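Local coordinates for protein homoserine dehydrogenase (Staphylococcus aureus M1064, PDB 4PG7) that probably catalyses the reversible, NAD(P)-dependent interconversion of aspartate semialdehyde and homoserine in the aspartate pathway of amino acid biosynthesis, at residues A[182-196]-A[247-259]. Sequence-based numbering, arbitrary orientation.
Sequences SNFILSKMTKEQTTF and GISGVTLTDINVA. With LYS (lysine), chain K.
Gln193 and Asn257 join the end of helix 182-192 to helix 253-259, which starts with a capping box formed by Thr252 and Asp255. The side-chain amides of Gln193 and Asn257, nearly coplanar (planes 21° apart), exchange two hydrogen bonds, Asn257 ND2 to Gln193 OE1 at 2.8 Å and Gln193 NE2 to Asn257 OD1 at 3.1 Å, each using an in-plane lone pair. NE2 of Gln193 also donates to Thr190 O, which helps fix the rotation of the amide.

Next to this polar pair the helix segments cross at -69°, with Ile256 CD1 against Met189 CB and Thr190 OG1, and Leu253 reaching Met189 O with CD1 and Gln193 O with CD2. Ile248, in the preceding turn 248-251, can be followed outward: CB carries CG2 toward Leu186 CD1, while a chi1 of 61° tucks CG1 over the backbone, from where it reaches Phe196 CE1 and Ser182 OG; its tip CD1 lies 3.7 Å from Ile185 CG2, beside Ser182 O and at the edge of the Phe196 ring.

Gly250 and Thr252, on the same loop, belong to the lysine pocket, and Asp255 OD2 forms a salt bridge with Lys439, another pocket residue. In a CH-pi contact, Ser249 CA sits over the face of the Phe196 ring, 3.8 Å from its centroid.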
# COMPACT_ATOMS: atom_id res chain seq x y z
N SER A 182 -10.43 16.97 5.03
CA SER A 182 -10.48 17.74 3.79
C SER A 182 -10.93 16.91 2.61
O SER A 182 -11.66 17.37 1.77
CB SER A 182 -9.14 18.33 3.43
OG SER A 182 -8.83 19.42 4.26
N ASN A 183 -10.45 15.67 2.54
CA ASN A 183 -10.87 14.80 1.48
C ASN A 183 -12.35 14.49 1.58
O ASN A 183 -13.05 14.46 0.57
CB ASN A 183 -10.07 13.51 1.46
CG ASN A 183 -10.11 12.85 0.11
OD1 ASN A 183 -9.87 13.51 -0.91
ND2 ASN A 183 -10.42 11.56 0.08
N PHE A 184 -12.82 14.26 2.80
CA PHE A 184 -14.26 14.04 3.03
C PHE A 184 -15.08 15.20 2.49
O PHE A 184 -16.09 15.02 1.80
CB PHE A 184 -14.56 13.82 4.51
CG PHE A 184 -16.03 13.56 4.80
CD1 PHE A 184 -16.53 12.27 4.84
CD2 PHE A 184 -16.91 14.61 5.00
CE1 PHE A 184 -17.90 12.03 5.07
CE2 PHE A 184 -18.26 14.39 5.23
CZ PHE A 184 -18.76 13.09 5.25
N ILE A 185 -14.64 16.42 2.80
CA ILE A 185 -15.37 17.61 2.38
C ILE A 185 -15.41 17.71 0.87
O ILE A 185 -16.47 17.98 0.28
CB ILE A 185 -14.74 18.87 3.02
CG1 ILE A 185 -15.05 18.88 4.52
CG2 ILE A 185 -15.25 20.14 2.37
CD1 ILE A 185 -14.20 19.81 5.35
N LEU A 186 -14.25 17.51 0.22
CA LEU A 186 -14.22 17.58 -1.25
C LEU A 186 -15.11 16.50 -1.91
O LEU A 186 -15.75 16.76 -2.91
CB LEU A 186 -12.79 17.52 -1.77
CG LEU A 186 -11.91 18.73 -1.46
CD1 LEU A 186 -10.48 18.49 -1.91
CD2 LEU A 186 -12.45 19.97 -2.12
N SER A 187 -15.12 15.30 -1.34
CA SER A 187 -15.99 14.22 -1.82
C SER A 187 -17.46 14.60 -1.70
O SER A 187 -18.25 14.37 -2.60
CB SER A 187 -15.72 12.92 -1.07
OG SER A 187 -14.42 12.44 -1.37
N LYS A 188 -17.82 15.19 -0.56
CA LYS A 188 -19.20 15.62 -0.33
C LYS A 188 -19.62 16.69 -1.34
O LYS A 188 -20.70 16.60 -1.93
CB LYS A 188 -19.31 16.15 1.09
CG LYS A 188 -20.72 16.56 1.50
CD LYS A 188 -21.63 15.37 1.74
CE LYS A 188 -21.28 14.60 3.00
NZ LYS A 188 -22.36 13.64 3.34
N MET A 189 -18.78 17.70 -1.53
CA MET A 189 -19.06 18.76 -2.49
C MET A 189 -19.28 18.15 -3.85
O MET A 189 -20.24 18.48 -4.56
CB MET A 189 -17.90 19.76 -2.56
CG MET A 189 -17.72 20.61 -1.33
SD MET A 189 -16.25 21.66 -1.39
CE MET A 189 -16.76 22.79 -2.68
N THR A 190 -18.39 17.23 -4.20
CA THR A 190 -18.41 16.63 -5.51
C THR A 190 -19.65 15.73 -5.73
O THR A 190 -20.37 15.89 -6.72
CB THR A 190 -17.14 15.81 -5.76
OG1 THR A 190 -15.99 16.66 -5.59
CG2 THR A 190 -17.16 15.17 -7.16
N LYS A 191 -19.88 14.79 -4.82
CA LYS A 191 -20.95 13.81 -5.01
C LYS A 191 -22.34 14.38 -4.77
O LYS A 191 -23.28 14.03 -5.48
CB LYS A 191 -20.76 12.62 -4.07
CG LYS A 191 -19.54 11.78 -4.37
CD LYS A 191 -19.50 10.59 -3.43
CE LYS A 191 -18.12 10.32 -2.86
NZ LYS A 191 -18.26 9.70 -1.51
N GLU A 192 -22.47 15.26 -3.78
CA GLU A 192 -23.77 15.80 -3.41
C GLU A 192 -24.03 17.23 -3.91
O GLU A 192 -25.12 17.77 -3.73
CB GLU A 192 -23.96 15.69 -1.90
CG GLU A 192 -24.15 14.22 -1.50
CD GLU A 192 -24.24 13.99 -0.02
OE1 GLU A 192 -24.92 14.78 0.68
OE2 GLU A 192 -23.63 13.00 0.46
N GLN A 193 -23.06 17.82 -4.59
CA GLN A 193 -23.20 19.14 -5.20
C GLN A 193 -23.56 20.21 -4.19
O GLN A 193 -24.50 20.95 -4.35
CB GLN A 193 -24.21 19.09 -6.37
CG GLN A 193 -23.74 18.22 -7.51
CD GLN A 193 -22.60 18.88 -8.28
OE1 GLN A 193 -22.78 19.95 -8.82
NE2 GLN A 193 -21.43 18.25 -8.28
N THR A 194 -22.76 20.27 -3.13
CA THR A 194 -22.94 21.28 -2.09
C THR A 194 -21.82 22.27 -2.16
O THR A 194 -20.75 21.98 -2.70
CB THR A 194 -22.98 20.61 -0.69
OG1 THR A 194 -21.69 20.07 -0.38
CG2 THR A 194 -23.97 19.48 -0.66
N THR A 195 -22.00 23.41 -1.51
CA THR A 195 -20.93 24.38 -1.34
C THR A 195 -19.96 23.89 -0.31
O THR A 195 -20.28 23.00 0.49
CB THR A 195 -21.46 25.72 -0.81
OG1 THR A 195 -22.06 25.51 0.48
CG2 THR A 195 -22.47 26.33 -1.77
N PHE A 196 -18.78 24.51 -0.29
CA PHE A 196 -17.77 24.21 0.73
C PHE A 196 -18.35 24.37 2.14
O PHE A 196 -18.15 23.52 3.01
CB PHE A 196 -16.52 25.09 0.56
CG PHE A 196 -15.61 25.04 1.75
CD1 PHE A 196 -14.79 23.94 1.97
CD2 PHE A 196 -15.63 26.05 2.70
CE1 PHE A 196 -13.99 23.86 3.09
CE2 PHE A 196 -14.84 25.97 3.83
CZ PHE A 196 -14.02 24.88 4.02
N GLY A 247 -5.06 25.64 1.55
CA GLY A 247 -6.12 24.74 1.99
C GLY A 247 -7.22 24.63 0.97
O GLY A 247 -7.04 25.06 -0.17
N ILE A 248 -8.36 24.11 1.40
CA ILE A 248 -9.50 23.87 0.52
C ILE A 248 -10.63 24.87 0.68
O ILE A 248 -11.63 24.77 -0.04
CB ILE A 248 -10.09 22.43 0.69
CG1 ILE A 248 -10.60 22.19 2.11
CG2 ILE A 248 -9.07 21.37 0.32
CD1 ILE A 248 -11.63 21.08 2.17
N SER A 249 -10.50 25.85 1.57
CA SER A 249 -11.65 26.72 1.86
C SER A 249 -12.05 27.60 0.68
O SER A 249 -13.20 28.06 0.60
CB SER A 249 -11.40 27.57 3.12
OG SER A 249 -10.47 28.60 2.86
N GLY A 250 -11.14 27.79 -0.26
CA GLY A 250 -11.43 28.54 -1.50
C GLY A 250 -11.88 27.69 -2.70
O GLY A 250 -12.21 28.24 -3.75
N VAL A 251 -11.92 26.36 -2.55
CA VAL A 251 -12.43 25.50 -3.62
C VAL A 251 -13.96 25.63 -3.69
O VAL A 251 -14.64 25.49 -2.68
CB VAL A 251 -12.04 24.01 -3.39
CG1 VAL A 251 -12.63 23.11 -4.46
CG2 VAL A 251 -10.53 23.86 -3.36
N THR A 252 -14.50 25.86 -4.88
CA THR A 252 -15.93 26.01 -5.04
C THR A 252 -16.51 24.88 -5.86
O THR A 252 -15.79 24.19 -6.59
CB THR A 252 -16.31 27.32 -5.78
OG1 THR A 252 -15.77 27.28 -7.11
CG2 THR A 252 -15.78 28.57 -5.04
N LEU A 253 -17.83 24.75 -5.81
CA LEU A 253 -18.53 23.78 -6.61
C LEU A 253 -18.31 24.02 -8.10
O LEU A 253 -18.19 23.08 -8.88
CB LEU A 253 -20.01 23.79 -6.22
CG LEU A 253 -20.88 22.69 -6.76
CD1 LEU A 253 -20.34 21.33 -6.38
CD2 LEU A 253 -22.31 22.90 -6.25
N THR A 254 -18.17 25.29 -8.49
CA THR A 254 -17.84 25.61 -9.85
C THR A 254 -16.47 25.02 -10.24
O THR A 254 -16.33 24.49 -11.34
CB THR A 254 -17.87 27.13 -10.06
OG1 THR A 254 -19.17 27.61 -9.70
CG2 THR A 254 -17.60 27.48 -11.49
N ASP A 255 -15.48 25.10 -9.36
CA ASP A 255 -14.16 24.53 -9.65
C ASP A 255 -14.31 23.05 -9.88
O ASP A 255 -13.80 22.53 -10.84
CB ASP A 255 -13.16 24.75 -8.52
CG ASP A 255 -12.82 26.20 -8.33
OD1 ASP A 255 -12.46 26.87 -9.32
OD2 ASP A 255 -12.91 26.69 -7.19
N ILE A 256 -15.04 22.40 -8.99
CA ILE A 256 -15.27 20.98 -9.07
C ILE A 256 -15.98 20.57 -10.36
O ILE A 256 -15.58 19.59 -11.00
CB ILE A 256 -16.05 20.50 -7.83
CG1 ILE A 256 -15.08 20.45 -6.66
CG2 ILE A 256 -16.65 19.12 -8.08
CD1 ILE A 256 -15.73 20.28 -5.33
N ASN A 257 -17.03 21.28 -10.73
CA ASN A 257 -17.81 20.93 -11.93
C ASN A 257 -17.09 21.25 -13.25
O ASN A 257 -17.19 20.49 -14.22
CB ASN A 257 -19.20 21.57 -11.87
CG ASN A 257 -20.06 20.95 -10.77
OD1 ASN A 257 -19.80 19.84 -10.33
ND2 ASN A 257 -21.07 21.66 -10.32
N VAL A 258 -16.32 22.33 -13.26
CA VAL A 258 -15.51 22.64 -14.42
C VAL A 258 -14.37 21.60 -14.55
O VAL A 258 -14.12 21.05 -15.62
CB VAL A 258 -14.94 24.06 -14.32
CG1 VAL A 258 -13.94 24.33 -15.43
CG2 VAL A 258 -16.05 25.09 -14.38
N ALA A 259 -13.72 21.27 -13.44
CA ALA A 259 -12.72 20.21 -13.44
C ALA A 259 -13.33 18.92 -13.97
O ALA A 259 -12.73 18.20 -14.79
CB ALA A 259 -12.18 19.98 -12.04
N LYS K . -14.15 31.87 -4.53
CA LYS K . -12.74 32.27 -4.18
C LYS K . -12.11 33.19 -5.22
O LYS K . -10.88 33.22 -5.38
CB LYS K . -11.87 31.03 -4.00
CG LYS K . -10.55 31.31 -3.31
CD LYS K . -9.36 30.75 -4.07
CE LYS K . -8.07 31.18 -3.40
NZ LYS K . -6.85 30.69 -4.10
OXT LYS K . -12.84 33.94 -5.90